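Long-range contact in clavulanic acid biosynthesis oligopeptide binding protein 2 (Streptomyces clavuligerus, PDB 2WOL), which probably binds oligopeptides or related small ligands as an extracellular solute-binding protein associated with the clavulanic acid biosynthetic pathway: residues 138-146 / 176-187. Sequence-based numbering, arbitrary orientation.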
ATOM      1  N   THR A 138     -11.641   3.262   3.640  1.00  9.37           N
ATOM      2  CA  THR A 138     -12.973   3.866   3.600  1.00  9.44           C
ATOM      3  C   THR A 138     -13.229   4.637   2.305  1.00  9.44           C
ATOM      4  O   THR A 138     -14.115   5.500   2.245  1.00  9.42           O
ATOM      5  CB  THR A 138     -13.207   4.801   4.806  1.00  9.73           C
ATOM      6  OG1 THR A 138     -12.183   5.802   4.835  1.00  9.92           O
ATOM      7  CG2 THR A 138     -13.197   4.012   6.116  1.00  9.89           C
ATOM      8  N   TYR A 139     -12.463   4.319   1.262  1.00  9.28           N
ATOM      9  CA  TYR A 139     -12.673   4.908  -0.065  1.00  9.53           C
ATOM     10  C   TYR A 139     -14.119   4.808  -0.555  1.00  9.61           C
ATOM     11  O   TYR A 139     -14.604   5.691  -1.263  1.00 10.01           O
ATOM     12  CB  TYR A 139     -11.752   4.246  -1.090  1.00  9.65           C
ATOM     13  CG  TYR A 139     -10.290   4.495  -0.822  1.00  9.74           C
ATOM     14  CD1 TYR A 139      -9.518   3.558  -0.141  1.00 10.31           C
ATOM     15  CD2 TYR A 139      -9.686   5.677  -1.243  1.00  9.58           C
ATOM     16  CE1 TYR A 139      -8.173   3.792   0.113  1.00 10.08           C
ATOM     17  CE2 TYR A 139      -8.344   5.925  -0.998  1.00  9.61           C
ATOM     18  CZ  TYR A 139      -7.592   4.980  -0.321  1.00 10.14           C
ATOM     19  OH  TYR A 139      -6.261   5.222  -0.073  1.00 11.00           O
ATOM     20  N   LEU A 140     -14.799   3.730  -0.179  1.00  9.48           N
ATOM     21  CA  LEU A 140     -16.164   3.495  -0.647  1.00  9.68           C
ATOM     22  C   LEU A 140     -17.197   4.478  -0.094  1.00  9.72           C
ATOM     23  O   LEU A 140     -18.222   4.724  -0.732  1.00  9.93           O
ATOM     24  CB  LEU A 140     -16.585   2.056  -0.346  1.00  9.86           C
ATOM     25  CG  LEU A 140     -15.875   0.999  -1.197  1.00  9.87           C
ATOM     26  CD1 LEU A 140     -16.002  -0.382  -0.569  1.00 10.05           C
ATOM     27  CD2 LEU A 140     -16.398   1.002  -2.629  1.00 10.70           C
ATOM     28  N   ILE A 141     -16.927   5.043   1.081  1.00  9.67           N
ATOM     29  CA  ILE A 141     -17.907   5.889   1.765  1.00  9.77           C
ATOM     30  C   ILE A 141     -18.290   7.147   0.960  1.00 10.26           C
ATOM     31  O   ILE A 141     -19.462   7.320   0.639  1.00 10.62           O
ATOM     32  CB  ILE A 141     -17.493   6.207   3.237  1.00  9.34           C
ATOM     33  CG1 ILE A 141     -17.470   4.912   4.066  1.00  9.18           C
ATOM     34  CG2 ILE A 141     -18.440   7.236   3.858  1.00  9.38           C
ATOM     35  CD1 ILE A 141     -17.044   5.085   5.529  1.00  9.46           C
ATOM     36  N   PRO A 142     -17.318   8.018   0.611  1.00 10.61           N
ATOM     37  CA  PRO A 142     -17.732   9.182  -0.196  1.00 10.79           C
ATOM     38  C   PRO A 142     -18.298   8.832  -1.576  1.00 10.88           C
ATOM     39  O   PRO A 142     -19.100   9.596  -2.124  1.00 11.41           O
ATOM     40  CB  PRO A 142     -16.443  10.000  -0.340  1.00 10.74           C
ATOM     41  CG  PRO A 142     -15.337   9.059  -0.025  1.00 11.23           C
ATOM     42  CD  PRO A 142     -15.876   8.049   0.928  1.00 10.73           C
ATOM     43  N   LEU A 143     -17.890   7.693  -2.128  1.00 10.92           N
ATOM     44  CA  LEU A 143     -18.365   7.275  -3.445  1.00 11.20           C
ATOM     45  C   LEU A 143     -19.805   6.769  -3.435  1.00 11.33           C
ATOM     46  O   LEU A 143     -20.467   6.765  -4.473  1.00 11.54           O
ATOM     47  CB  LEU A 143     -17.438   6.214  -4.045  1.00 11.15           C
ATOM     48  CG  LEU A 143     -16.058   6.688  -4.507  1.00 11.28           C
ATOM     49  CD1 LEU A 143     -15.207   5.489  -4.874  1.00 11.24           C
ATOM     50  CD2 LEU A 143     -16.166   7.657  -5.682  1.00 11.77           C
ATOM     51  N   LEU A 144     -20.289   6.346  -2.268  1.00 11.19           N
ATOM     52  CA  LEU A 144     -21.619   5.729  -2.179  1.00 11.66           C
ATOM     53  C   LEU A 144     -22.608   6.434  -1.248  1.00 12.18           C
ATOM     54  O   LEU A 144     -23.810   6.166  -1.303  1.00 12.65           O
ATOM     55  CB  LEU A 144     -21.499   4.248  -1.804  1.00 11.49           C
ATOM     56  CG  LEU A 144     -20.826   3.332  -2.834  1.00 11.25           C
ATOM     57  CD1 LEU A 144     -20.514   1.986  -2.225  1.00 11.53           C
ATOM     58  CD2 LEU A 144     -21.680   3.171  -4.093  1.00 11.57           C
ATOM     59  N   ASP A 145     -22.111   7.331  -0.404  1.00 12.10           N
ATOM     60  CA  ASP A 145     -22.962   8.018   0.566  1.00 12.57           C
ATOM     61  C   ASP A 145     -23.695   9.210  -0.047  1.00 13.22           C
ATOM     62  O   ASP A 145     -23.108  10.003  -0.793  1.00 13.65           O
ATOM     63  CB  ASP A 145     -22.135   8.485   1.765  1.00 12.08           C
ATOM     64  CG  ASP A 145     -22.942   8.557   3.051  1.00 12.05           C
ATOM     65  OD1 ASP A 145     -24.036   7.957   3.122  1.00 11.39           O
ATOM     66  OD2 ASP A 145     -22.461   9.199   4.007  1.00 12.18           O
ATOM     67  N   ASP A 146     -24.977   9.331   0.285  1.00 13.52           N
ATOM     68  CA  ASP A 146     -25.767  10.502  -0.060  1.00 14.23           C
ATOM     69  C   ASP A 146     -25.654  11.514   1.082  1.00 14.52           C
ATOM     70  O   ASP A 146     -26.167  11.272   2.174  1.00 14.42           O
ATOM     71  CB  ASP A 146     -27.228  10.102  -0.283  1.00 14.07           C
ATOM     72  CG  ASP A 146     -28.102  11.264  -0.740  1.00 14.52           C
ATOM     73  OD1 ASP A 146     -27.634  12.421  -0.756  1.00 15.08           O
ATOM     74  OD2 ASP A 146     -29.273  11.004  -1.079  1.00 15.49           O
ATOM     75  N   LEU A 176     -22.406   5.444  -8.249  1.00 13.16           N
ATOM     76  CA  LEU A 176     -21.455   6.307  -7.555  1.00 13.41           C
ATOM     77  C   LEU A 176     -21.879   7.768  -7.561  1.00 13.54           C
ATOM     78  O   LEU A 176     -22.626   8.202  -8.437  1.00 13.49           O
ATOM     79  CB  LEU A 176     -20.042   6.149  -8.141  1.00 13.25           C
ATOM     80  CG  LEU A 176     -19.502   4.729  -8.364  1.00 13.26           C
ATOM     81  CD1 LEU A 176     -18.080   4.770  -8.909  1.00 13.66           C
ATOM     82  CD2 LEU A 176     -19.570   3.877  -7.108  1.00 14.05           C
ATOM     83  N   THR A 177     -21.393   8.518  -6.576  1.00 13.75           N
ATOM     84  CA  THR A 177     -21.705   9.940  -6.438  1.00 14.06           C
ATOM     85  C   THR A 177     -20.924  10.797  -7.434  1.00 14.39           C
ATOM     86  O   THR A 177     -21.229  11.976  -7.621  1.00 14.84           O
ATOM     87  CB  THR A 177     -21.405  10.442  -5.011  1.00 14.14           C
ATOM     88  OG1 THR A 177     -20.038  10.158  -4.682  1.00 14.16           O
ATOM     89  CG2 THR A 177     -22.316   9.764  -3.994  1.00 13.89           C
ATOM     90  N   ARG A 178     -19.914  10.194  -8.059  1.00 14.60           N
ATOM     91  CA  ARG A 178     -19.029  10.875  -9.003  1.00 14.76           C
ATOM     92  C   ARG A 178     -18.340   9.813  -9.859  1.00 14.11           C
ATOM     93  O   ARG A 178     -18.286   8.650  -9.460  1.00 14.21           O
ATOM     94  CB  ARG A 178     -17.987  11.715  -8.249  1.00 15.06           C
ATOM     95  CG  ARG A 178     -17.035  10.904  -7.365  1.00 17.13           C
ATOM     96  CD  ARG A 178     -16.505  11.713  -6.189  1.00 20.14           C
ATOM     97  NE  ARG A 178     -17.575  12.091  -5.265  1.00 21.89           N
ATOM     98  CZ  ARG A 178     -17.391  12.508  -4.014  1.00 23.25           C
ATOM     99  NH1 ARG A 178     -16.170  12.602  -3.504  1.00 24.07           N
ATOM    100  NH2 ARG A 178     -18.440  12.831  -3.269  1.00 24.33           N
ATOM    101  N   PRO A 179     -17.825  10.196 -11.045  1.00 13.78           N
ATOM    102  CA  PRO A 179     -17.075   9.221 -11.836  1.00 13.30           C
ATOM    103  C   PRO A 179     -15.846   8.717 -11.076  1.00 12.89           C
ATOM    104  O   PRO A 179     -15.178   9.494 -10.392  1.00 12.92           O
ATOM    105  CB  PRO A 179     -16.646  10.023 -13.070  1.00 13.47           C
ATOM    106  CG  PRO A 179     -17.622  11.142 -13.152  1.00 13.71           C
ATOM    107  CD  PRO A 179     -17.911  11.498 -11.728  1.00 13.76           C
ATOM    108  N   PHE A 180     -15.573   7.421 -11.184  1.00 12.27           N
ATOM    109  CA  PHE A 180     -14.401   6.839 -10.543  1.00 11.99           C
ATOM    110  C   PHE A 180     -13.800   5.733 -11.403  1.00 11.82           C
ATOM    111  O   PHE A 180     -14.259   4.589 -11.380  1.00 12.25           O
ATOM    112  CB  PHE A 180     -14.724   6.332  -9.129  1.00 11.87           C
ATOM    113  CG  PHE A 180     -13.501   6.061  -8.302  1.00 10.94           C
ATOM    114  CD1 PHE A 180     -12.805   7.112  -7.716  1.00 11.23           C
ATOM    115  CD2 PHE A 180     -13.030   4.765  -8.127  1.00 10.90           C
ATOM    116  CE1 PHE A 180     -11.662   6.882  -6.967  1.00 11.13           C
ATOM    117  CE2 PHE A 180     -11.889   4.524  -7.376  1.00 10.65           C
ATOM    118  CZ  PHE A 180     -11.202   5.586  -6.797  1.00 11.20           C
ATOM    119  N   SER A 181     -12.753   6.093 -12.144  1.00 11.71           N
ATOM    120  CA  SER A 181     -12.114   5.203 -13.114  1.00 11.61           C
ATOM    121  C   SER A 181     -11.594   3.898 -12.500  1.00 11.31           C
ATOM    122  O   SER A 181     -11.536   2.871 -13.175  1.00 11.62           O
ATOM    123  CB  SER A 181     -10.963   5.930 -13.827  1.00 11.82           C
ATOM    124  OG  SER A 181      -9.994   6.400 -12.901  1.00 12.29           O
ATOM    125  N   ASP A 182     -11.235   3.947 -11.219  1.00 10.91           N
ATOM    126  CA  ASP A 182     -10.506   2.849 -10.576  1.00 10.64           C
ATOM    127  C   ASP A 182     -11.369   1.908  -9.728  1.00 10.25           C
ATOM    128  O   ASP A 182     -10.858   1.236  -8.827  1.00 10.04           O
ATOM    129  CB  ASP A 182      -9.346   3.414  -9.740  1.00 10.33           C
ATOM    130  CG  ASP A 182      -8.329   4.182 -10.579  1.00 11.25           C
ATOM    131  OD1 ASP A 182      -8.386   4.116 -11.830  1.00 10.93           O
ATOM    132  OD2 ASP A 182      -7.467   4.851  -9.977  1.00 11.04           O
ATOM    133  N   PHE A 183     -12.665   1.829 -10.024  1.00  9.80           N
ATOM    134  CA  PHE A 183     -13.569   1.079  -9.146  1.00  9.45           C
ATOM    135  C   PHE A 183     -13.271  -0.427  -9.029  1.00  9.19           C
ATOM    136  O   PHE A 183     -13.454  -1.013  -7.957  1.00  9.23           O
ATOM    137  CB  PHE A 183     -15.036   1.329  -9.505  1.00  9.45           C
ATOM    138  CG  PHE A 183     -15.992   1.020  -8.385  1.00  9.16           C
ATOM    139  CD1 PHE A 183     -16.112   1.884  -7.295  1.00  9.49           C
ATOM    140  CD2 PHE A 183     -16.767  -0.133  -8.415  1.00  9.37           C
ATOM    141  CE1 PHE A 183     -16.980   1.604  -6.255  1.00  9.72           C
ATOM    142  CE2 PHE A 183     -17.654  -0.417  -7.380  1.00  9.96           C
ATOM    143  CZ  PHE A 183     -17.759   0.451  -6.302  1.00  9.66           C
ATOM    144  N   ASP A 184     -12.802  -1.053 -10.112  1.00  8.96           N
ATOM    145  CA  ASP A 184     -12.422  -2.471 -10.051  1.00  8.76           C
ATOM    146  C   ASP A 184     -11.374  -2.720  -8.954  1.00  8.58           C
ATOM    147  O   ASP A 184     -11.335  -3.792  -8.345  1.00  9.20           O
ATOM    148  CB  ASP A 184     -11.854  -2.960 -11.390  1.00  8.75           C
ATOM    149  CG  ASP A 184     -12.926  -3.446 -12.367  1.00 10.05           C
ATOM    150  OD1 ASP A 184     -14.106  -3.639 -11.983  1.00 11.10           O
ATOM    151  OD2 ASP A 184     -12.560  -3.662 -13.543  1.00 10.55           O
ATOM    152  N   HIS A 185     -10.516  -1.727  -8.725  1.00  8.76           N
ATOM    153  CA  HIS A 185      -9.495  -1.813  -7.680  1.00  8.79           C
ATOM    154  C   HIS A 185     -10.117  -1.852  -6.296  1.00  8.80           C
ATOM    155  O   HIS A 185      -9.689  -2.629  -5.440  1.00  9.15           O
ATOM    156  CB  HIS A 185      -8.511  -0.651  -7.778  1.00  8.62           C
ATOM    157  CG  HIS A 185      -7.610  -0.734  -8.965  1.00  8.46           C
ATOM    158  ND1 HIS A 185      -6.392  -1.378  -8.930  1.00  8.06           N
ATOM    159  CD2 HIS A 185      -7.755  -0.267 -10.227  1.00  8.49           C
ATOM    160  CE1 HIS A 185      -5.820  -1.297 -10.118  1.00  9.53           C
ATOM    161  NE2 HIS A 185      -6.626  -0.627 -10.923  1.00  8.91           N
ATOM    162  N   LEU A 186     -11.138  -1.025  -6.085  1.00  9.34           N
ATOM    163  CA  LEU A 186     -11.850  -1.019  -4.812  1.00  9.46           C
ATOM    164  C   LEU A 186     -12.561  -2.346  -4.577  1.00  9.76           C
ATOM    165  O   LEU A 186     -12.649  -2.812  -3.443  1.00 10.14           O
ATOM    166  CB  LEU A 186     -12.832   0.152  -4.733  1.00  9.50           C
ATOM    167  CG  LEU A 186     -12.260   1.565  -4.910  1.00  9.63           C
ATOM    168  CD1 LEU A 186     -13.331   2.595  -4.593  1.00 10.00           C
ATOM    169  CD2 LEU A 186     -11.000   1.824  -4.067  1.00  9.45           C
ATOM    170  N   MET A 187     -13.031  -2.964  -5.659  1.00  9.89           N
ATOM    171  CA  MET A 187     -13.713  -4.250  -5.565  1.00 10.27           C
ATOM    172  C   MET A 187     -12.748  -5.418  -5.382  1.00 10.58           C
ATOM    173  O   MET A 187     -13.183  -6.554  -5.201  1.00 11.05           O
ATOM    174  CB  MET A 187     -14.617  -4.469  -6.781  1.00 10.01           C
ATOM    175  CG  MET A 187     -15.823  -3.535  -6.841  1.00 10.64           C
ATOM    176  SD  MET A 187     -16.903  -3.636  -5.392  1.00 11.62           S
ATOM    177  CE  MET A 187     -16.317  -2.299  -4.357  1.00 10.58           C
TER
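Y139 meets L186 by its CB, not its ring: that carbon lies 3.9 Å from L186 CD2, while the ring leads away to an edge-to-face contact with F457 and a hydrogen bond between its OH and D456 OD2. This begins the packing of the short helix 140-144 against the loop and helix 183-186 that follow strand 171-175, within the periplasmic-binding-protein fold of solute-binding family 5. L140 extends CD2 toward the second segment, where it sits 3.7 Å from F183 CE1 and also touches M187 CE; its side chain crosses that of F183 at about a right angle. P142 contributes its carbonyl, whose O takes a hydrogen bond from T177 OG1 at 2.8 Å; the donor lies in the carbonyl plane on a lone pair. A chi1 of 56° sets OG1 between the backbone N and carbonyl carbon of T177 and aims it there, while the guanidinium of R178 lies with one face toward the same oxygen without bonding to it. L143 spreads its two methyls: CD2 meets R178 CG, and CD1 stands over the centre of the F180 ring, 3.9 Å from the centroid and 13° off the normal, a CH-pi contact. CD1 also presses on L186 CD1 at 3.5 Å, tighter than usual van der Waals contact. The L143 carbonyl joins the backbones: L143 O accepts a hydrogen bond from T177 N at 2.9 Å and a CA-H...O contact from L176 CA. L144 places CD2 against L176 CD2; V124 of helix 117-127 touches the side chains of both L140 and L144. As the chain leaves helical geometry at D145, whose carboxylate turns to Y151 N, D145 O comes to rest 3.3 Å from T177 CG2.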